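Local coordinates for Melibiose/raffinose/stachyose-binding protein MelE (Bacillus subtilis subsp. subtilis str. 168, PDB 4R6H) that binds melibiose, raffinose and stachyose and, as the solute-binding component of the ABC transporter MelEDC-MsmX, serves their import, at residues F194-D199 and F267-G272; Y198-T203 and I302-E307. One frame throughout, in Å; residues are numbered along the deposited sequence.

Contact 1: F194-D199 and F267-G272; sequences FAQYYD and FTMQGG
Gln196 NE2 donates a hydrogen bond of 2.7 Å to the backbone O of Gln270, just past the end of strand 265-269. The bond is nearly straight, 163° at the hydrogen, and the acceptor lies almost in the plane of the Gln196 amide. With CG anti to the backbone N (chi1 -176°) and the chain extended beyond it, the glutamine spans the gap from helix to strand. Met269 comes the other way alongside it: Met269 CB lies 3.8 Å from Gln196 NE2, while the thioether, bent at both chi2 (-66°) and chi3, turns its methyl to the helix backbone. There Met269 CE rests 3.8 Å from Gln196 O and 4.0 Å from Tyr197 CA, a fit that suits a flexible, unbranched apolar chain. Gln196 NE2 is also bonded to Gln200 OE1, one helical turn on, so two acceptors fix the amide's rotation. With an alanine here, Gln270 O and Gln200 OE1 would probably lose their shared donor, and a gap would open beside Met269 CB. The amide of Gln270 faces elsewhere, its OE1 accepting from Gly144 N, and Tyr197 OH bonds to Leu231 O. Helix 192-206 thus packs against strand 265-269 and also meets two helices: Tyr197 lies on helix 229-240, and Tyr198 reaches both that helix and helix 383-395, while Met269 also touches Leu145 of strand 141-148.

Contact 2: Y198-T203 and I302-E307; sequences YDQFAT and IWIGGE
Ile304 meets Gln200 and Thr203 of helix 192-206, its side chain directed from strand 303-306 at the flank of the helix. From CB the longer branch leaves with CG1 anti to the carbonyl carbon (chi1 -56°), which sends it to the helix. Ile304 CG1 lies 4.1 Å from Gln200 O and equally far from Gln200 CG, the two side chains crossing at a slant. One bond further, the terminal methyl meets Thr203 tip to tip: Ile304 CD1 is 3.6 Å from Thr203 CG2 and also 3.6 Å from Thr203 CB. Ile302, two residues back and likewise pointing toward the helix, adds a looser touch, its CG2 4.3 Å from Thr203 CG2. A beta-branched isoleucine suits the strand and offers a long apolar arm; threonine is compact enough to let that arm come close, and meets it with CB and its methyl, the hydroxyl a little farther off. Of its side chain, Gln200 lends the aliphatic CG. Its amide is bonded elsewhere, OE1 to Gln196 NE2, and NE2 to both Gly144 O and Thr292 OG1, so the polar end is satisfied although buried. No hydrogen bond crosses the segments; the contact is van der Waals packing. Glu371 of strand 370-372 touches Ile302, Ile304 and Thr203. Ile304 is itself held in the sheet by backbone bonding to Asp143. Such helix-on-sheet packing is characteristic of the alpha/beta lobes of bacterial solute-binding proteins, here with one helix laid against an interior strand of a mixed sheet, between 141-148 and 370-372.

Helix 192-206 comes first along the chain and starts both loops. From 194-199 the chain runs through 67 residues, about half of them helical, before strand 265-269 returns to close contact 1. From 198-203 it continues farther, through 98 residues, to strand 303-306, where contact 2 closes. Because the second loop begins and ends later, the two overlap and cross. Tyr198 and Asp199 belong to both helical segments, and the contact centres are 9 Å apart. Met269 of contact 1 packs on Gln200 of contact 2, joining the sites directly. Both strands pair antiparallel with 141-148, so one helix is fastened at successive turns to two strands of one sheet.

Contact 1: F194-D199 and F267-G272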
loop_
_atom_site.group_PDB
_atom_site.type_symbol
_atom_site.label_atom_id
_atom_site.label_comp_id
_atom_site.label_asym_id
_atom_site.label_seq_id
_atom_site.Cartn_x
_atom_site.Cartn_y
_atom_site.Cartn_z
ATOM N N PHE A 194 -2.667 -6.188 -12.010
ATOM C CA PHE A 194 -1.676 -7.265 -12.011
ATOM C C PHE A 194 -0.410 -6.874 -11.284
ATOM O O PHE A 194 0.239 -7.700 -10.623
ATOM C CB PHE A 194 -1.344 -7.707 -13.426
ATOM C CG PHE A 194 -2.531 -8.242 -14.173
ATOM C CD1 PHE A 194 -3.112 -9.436 -13.768
ATOM C CD2 PHE A 194 -3.078 -7.564 -15.266
ATOM C CE1 PHE A 194 -4.207 -9.946 -14.440
ATOM C CE2 PHE A 194 -4.165 -8.071 -15.940
ATOM C CZ PHE A 194 -4.743 -9.250 -15.522
ATOM N N ALA A 195 -0.031 -5.599 -11.355
ATOM C CA ALA A 195 1.099 -5.162 -10.598
ATOM C C ALA A 195 0.911 -5.425 -9.117
ATOM O O ALA A 195 1.863 -5.785 -8.401
ATOM C CB ALA A 195 1.427 -3.691 -10.860
ATOM N N GLN A 196 -0.292 -5.188 -8.620
ATOM C CA GLN A 196 -0.557 -5.388 -7.205
ATOM C C GLN A 196 -0.315 -6.859 -6.786
ATOM O O GLN A 196 0.212 -7.146 -5.703
ATOM C CB GLN A 196 -1.995 -4.966 -6.870
ATOM C CG GLN A 196 -2.278 -5.065 -5.392
ATOM C CD GLN A 196 -3.556 -4.420 -4.914
ATOM O OE1 GLN A 196 -4.252 -3.747 -5.657
ATOM N NE2 GLN A 196 -3.837 -4.591 -3.616
ATOM N N TYR A 197 -0.767 -7.764 -7.653
ATOM C CA TYR A 197 -0.553 -9.197 -7.434
ATOM C C TYR A 197 0.948 -9.503 -7.318
ATOM O O TYR A 197 1.418 -10.157 -6.366
ATOM C CB TYR A 197 -1.235 -10.012 -8.566
ATOM C CG TYR A 197 -0.709 -11.412 -8.681
ATOM C CD1 TYR A 197 -1.147 -12.427 -7.817
ATOM C CD2 TYR A 197 0.284 -11.701 -9.590
ATOM C CE1 TYR A 197 -0.598 -13.714 -7.897
ATOM C CE2 TYR A 197 0.843 -12.963 -9.668
ATOM C CZ TYR A 197 0.365 -13.972 -8.853
ATOM O OH TYR A 197 0.942 -15.233 -8.933
ATOM N N TYR A 198 1.688 -9.091 -8.335
ATOM C CA TYR A 198 3.125 -9.353 -8.338
ATOM C C TYR A 198 3.816 -8.726 -7.142
ATOM O O TYR A 198 4.666 -9.349 -6.502
ATOM C CB TYR A 198 3.769 -8.883 -9.614
ATOM C CG TYR A 198 3.615 -9.762 -10.842
ATOM C CD1 TYR A 198 4.156 -11.049 -10.891
ATOM C CD2 TYR A 198 3.051 -9.271 -12.010
ATOM C CE1 TYR A 198 4.072 -11.832 -12.043
ATOM C CE2 TYR A 198 2.984 -10.038 -13.150
ATOM C CZ TYR A 198 3.519 -11.307 -13.176
ATOM O OH TYR A 198 3.416 -12.037 -14.346
ATOM N N ASP A 199 3.507 -7.451 -6.887
ATOM C CA ASP A 199 4.183 -6.709 -5.835
ATOM C C ASP A 199 3.934 -7.326 -4.462
ATOM O O ASP A 199 4.893 -7.532 -3.672
ATOM C CB ASP A 199 3.721 -5.225 -5.898
ATOM C CG ASP A 199 4.708 -4.254 -5.317
ATOM O OD1 ASP A 199 5.875 -4.559 -5.153
ATOM O OD2 ASP A 199 4.308 -3.106 -5.138
ATOM N N PHE A 267 -12.676 -13.934 -3.783
ATOM C CA PHE A 267 -11.469 -13.205 -3.370
ATOM C C PHE A 267 -11.106 -12.132 -4.386
ATOM O O PHE A 267 -11.328 -12.275 -5.586
ATOM C CB PHE A 267 -10.278 -14.123 -3.309
ATOM C CG PHE A 267 -10.316 -15.153 -2.227
ATOM C CD1 PHE A 267 -9.765 -14.884 -0.975
ATOM C CD2 PHE A 267 -10.796 -16.444 -2.483
ATOM C CE1 PHE A 267 -9.716 -15.869 -0.005
ATOM C CE2 PHE A 267 -10.777 -17.423 -1.498
ATOM C CZ PHE A 267 -10.233 -17.144 -0.264
ATOM N N THR A 268 -10.446 -11.090 -3.892
ATOM C CA THR A 268 -9.797 -10.100 -4.761
ATOM C C THR A 268 -8.669 -9.468 -3.979
ATOM O O THR A 268 -8.658 -9.554 -2.765
ATOM C CB THR A 268 -10.802 -9.075 -5.345
ATOM O OG1 THR A 268 -10.205 -8.387 -6.438
ATOM C CG2 THR A 268 -11.266 -8.059 -4.305
ATOM N N MET A 269 -7.692 -8.870 -4.658
ATOM C CA MET A 269 -6.629 -8.171 -3.943
ATOM C C MET A 269 -7.177 -6.967 -3.246
ATOM O O MET A 269 -8.136 -6.328 -3.694
ATOM C CB MET A 269 -5.527 -7.727 -4.897
ATOM C CG MET A 269 -4.818 -8.794 -5.712
ATOM S SD MET A 269 -3.791 -10.033 -4.944
ATOM C CE MET A 269 -2.588 -9.012 -4.039
ATOM N N GLN A 270 -6.595 -6.672 -2.081
ATOM C CA GLN A 270 -7.205 -5.650 -1.260
ATOM C C GLN A 270 -7.106 -4.273 -1.881
ATOM O O GLN A 270 -6.034 -3.861 -2.326
ATOM C CB GLN A 270 -6.500 -5.666 0.048
ATOM C CG GLN A 270 -7.290 -5.047 1.139
ATOM C CD GLN A 270 -6.602 -5.334 2.418
ATOM O OE1 GLN A 270 -6.147 -6.467 2.632
ATOM N NE2 GLN A 270 -6.550 -4.357 3.291
ATOM N N GLY A 271 -8.231 -3.566 -1.903
ATOM C CA GLY A 271 -8.267 -2.178 -2.368
ATOM C C GLY A 271 -8.421 -1.153 -1.245
ATOM O O GLY A 271 -8.047 0.019 -1.400
ATOM N N GLY A 272 -8.983 -1.585 -0.115
ATOM C CA GLY A 272 -9.034 -0.752 1.084
ATOM C C GLY A 272 -10.428 -0.334 1.538
ATOM O O GLY A 272 -10.625 -0.168 2.728
#

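Contact 2: Y198-T203 and I302-E307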
loop_
_atom_site.group_PDB
_atom_site.type_symbol
_atom_site.label_atom_id
_atom_site.label_comp_id
_atom_site.label_asym_id
_atom_site.label_seq_id
_atom_site.Cartn_x
_atom_site.Cartn_y
_atom_site.Cartn_z
ATOM N N TYR A 198 1.688 -9.091 -8.335
ATOM C CA TYR A 198 3.125 -9.353 -8.338
ATOM C C TYR A 198 3.816 -8.726 -7.142
ATOM O O TYR A 198 4.666 -9.349 -6.502
ATOM C CB TYR A 198 3.769 -8.883 -9.614
ATOM C CG TYR A 198 3.615 -9.762 -10.842
ATOM C CD1 TYR A 198 4.156 -11.049 -10.891
ATOM C CD2 TYR A 198 3.051 -9.271 -12.010
ATOM C CE1 TYR A 198 4.072 -11.832 -12.043
ATOM C CE2 TYR A 198 2.984 -10.038 -13.150
ATOM C CZ TYR A 198 3.519 -11.307 -13.176
ATOM O OH TYR A 198 3.416 -12.037 -14.346
ATOM N N ASP A 199 3.507 -7.451 -6.887
ATOM C CA ASP A 199 4.183 -6.709 -5.835
ATOM C C ASP A 199 3.934 -7.326 -4.462
ATOM O O ASP A 199 4.893 -7.532 -3.672
ATOM C CB ASP A 199 3.721 -5.225 -5.898
ATOM C CG ASP A 199 4.708 -4.254 -5.317
ATOM O OD1 ASP A 199 5.875 -4.559 -5.153
ATOM O OD2 ASP A 199 4.308 -3.106 -5.138
ATOM N N GLN A 200 2.677 -7.624 -4.131
ATOM C CA GLN A 200 2.377 -8.167 -2.832
ATOM C C GLN A 200 3.017 -9.539 -2.651
ATOM O O GLN A 200 3.614 -9.787 -1.622
ATOM C CB GLN A 200 0.875 -8.291 -2.534
ATOM C CG GLN A 200 0.207 -7.008 -2.138
ATOM C CD GLN A 200 -1.260 -7.156 -1.748
ATOM O OE1 GLN A 200 -2.061 -6.327 -2.137
ATOM N NE2 GLN A 200 -1.566 -8.093 -0.855
ATOM N N PHE A 201 2.876 -10.415 -3.659
ATOM C CA PHE A 201 3.375 -11.791 -3.474
ATOM C C PHE A 201 4.896 -11.894 -3.599
ATOM O O PHE A 201 5.492 -12.873 -3.161
ATOM C CB PHE A 201 2.635 -12.795 -4.345
ATOM C CG PHE A 201 1.281 -13.182 -3.820
ATOM C CD1 PHE A 201 1.146 -13.992 -2.680
ATOM C CD2 PHE A 201 0.140 -12.761 -4.461
ATOM C CE1 PHE A 201 -0.113 -14.352 -2.234
ATOM C CE2 PHE A 201 -1.123 -13.149 -4.039
ATOM C CZ PHE A 201 -1.243 -13.943 -2.888
ATOM N N ALA A 202 5.541 -10.890 -4.178
ATOM C CA ALA A 202 7.010 -10.872 -4.209
ATOM C C ALA A 202 7.613 -10.866 -2.812
ATOM O O ALA A 202 8.686 -11.407 -2.581
ATOM C CB ALA A 202 7.505 -9.642 -4.957
ATOM N N THR A 203 6.917 -10.273 -1.837
ATOM C CA THR A 203 7.389 -10.260 -0.448
ATOM C C THR A 203 7.492 -11.659 0.206
ATOM O O THR A 203 8.614 -12.036 0.618
ATOM C CB THR A 203 6.586 -9.219 0.380
ATOM O OG1 THR A 203 6.945 -7.881 -0.044
ATOM C CG2 THR A 203 6.836 -9.317 1.863
ATOM N N ILE A 302 1.665 -12.370 5.907
ATOM C CA ILE A 302 2.264 -11.059 6.107
ATOM C C ILE A 302 1.292 -9.980 5.626
ATOM O O ILE A 302 0.630 -10.133 4.593
ATOM C CB ILE A 302 3.650 -11.008 5.347
ATOM C CG1 ILE A 302 4.489 -9.810 5.713
ATOM C CG2 ILE A 302 3.474 -11.093 3.837
ATOM C CD1 ILE A 302 5.030 -9.850 7.097
ATOM N N TRP A 303 1.209 -8.871 6.389
ATOM C CA TRP A 303 0.564 -7.657 5.868
ATOM C C TRP A 303 1.556 -6.822 5.056
ATOM O O TRP A 303 2.691 -6.623 5.484
ATOM C CB TRP A 303 0.041 -6.783 7.001
ATOM C CG TRP A 303 -1.135 -7.305 7.791
ATOM C CD1 TRP A 303 -1.164 -7.541 9.122
ATOM C CD2 TRP A 303 -2.451 -7.579 7.315
ATOM N NE1 TRP A 303 -2.375 -7.981 9.508
ATOM C CE2 TRP A 303 -3.210 -8.009 8.418
ATOM C CE3 TRP A 303 -3.058 -7.535 6.053
ATOM C CZ2 TRP A 303 -4.535 -8.391 8.306
ATOM C CZ3 TRP A 303 -4.382 -7.874 5.935
ATOM C CH2 TRP A 303 -5.112 -8.324 7.039
ATOM N N ILE A 304 1.117 -6.307 3.920
ATOM C CA ILE A 304 1.974 -5.499 3.044
ATOM C C ILE A 304 1.572 -4.063 3.097
ATOM O O ILE A 304 0.377 -3.721 2.965
ATOM C CB ILE A 304 1.897 -5.958 1.578
ATOM C CG1 ILE A 304 2.261 -7.460 1.411
ATOM C CG2 ILE A 304 2.753 -5.093 0.693
ATOM C CD1 ILE A 304 3.605 -7.817 1.950
ATOM N N GLY A 305 2.547 -3.189 3.225
ATOM C CA GLY A 305 2.238 -1.749 3.176
ATOM C C GLY A 305 3.185 -0.935 4.007
ATOM O O GLY A 305 4.311 -0.612 3.567
ATOM N N GLY A 306 2.746 -0.643 5.209
ATOM C CA GLY A 306 3.529 0.178 6.133
ATOM C C GLY A 306 3.204 1.628 5.950
ATOM O O GLY A 306 2.096 2.026 6.246
ATOM N N GLU A 307 4.152 2.440 5.472
ATOM C CA GLU A 307 3.848 3.834 5.139
ATOM C C GLU A 307 2.724 3.929 4.177
ATOM O O GLU A 307 2.732 3.248 3.149
ATOM C CB GLU A 307 4.997 4.478 4.371
ATOM C CG GLU A 307 6.087 5.072 5.177
ATOM C CD GLU A 307 7.038 5.869 4.310
ATOM O OE1 GLU A 307 8.169 5.401 4.078
ATOM O OE2 GLU A 307 6.648 6.937 3.814
#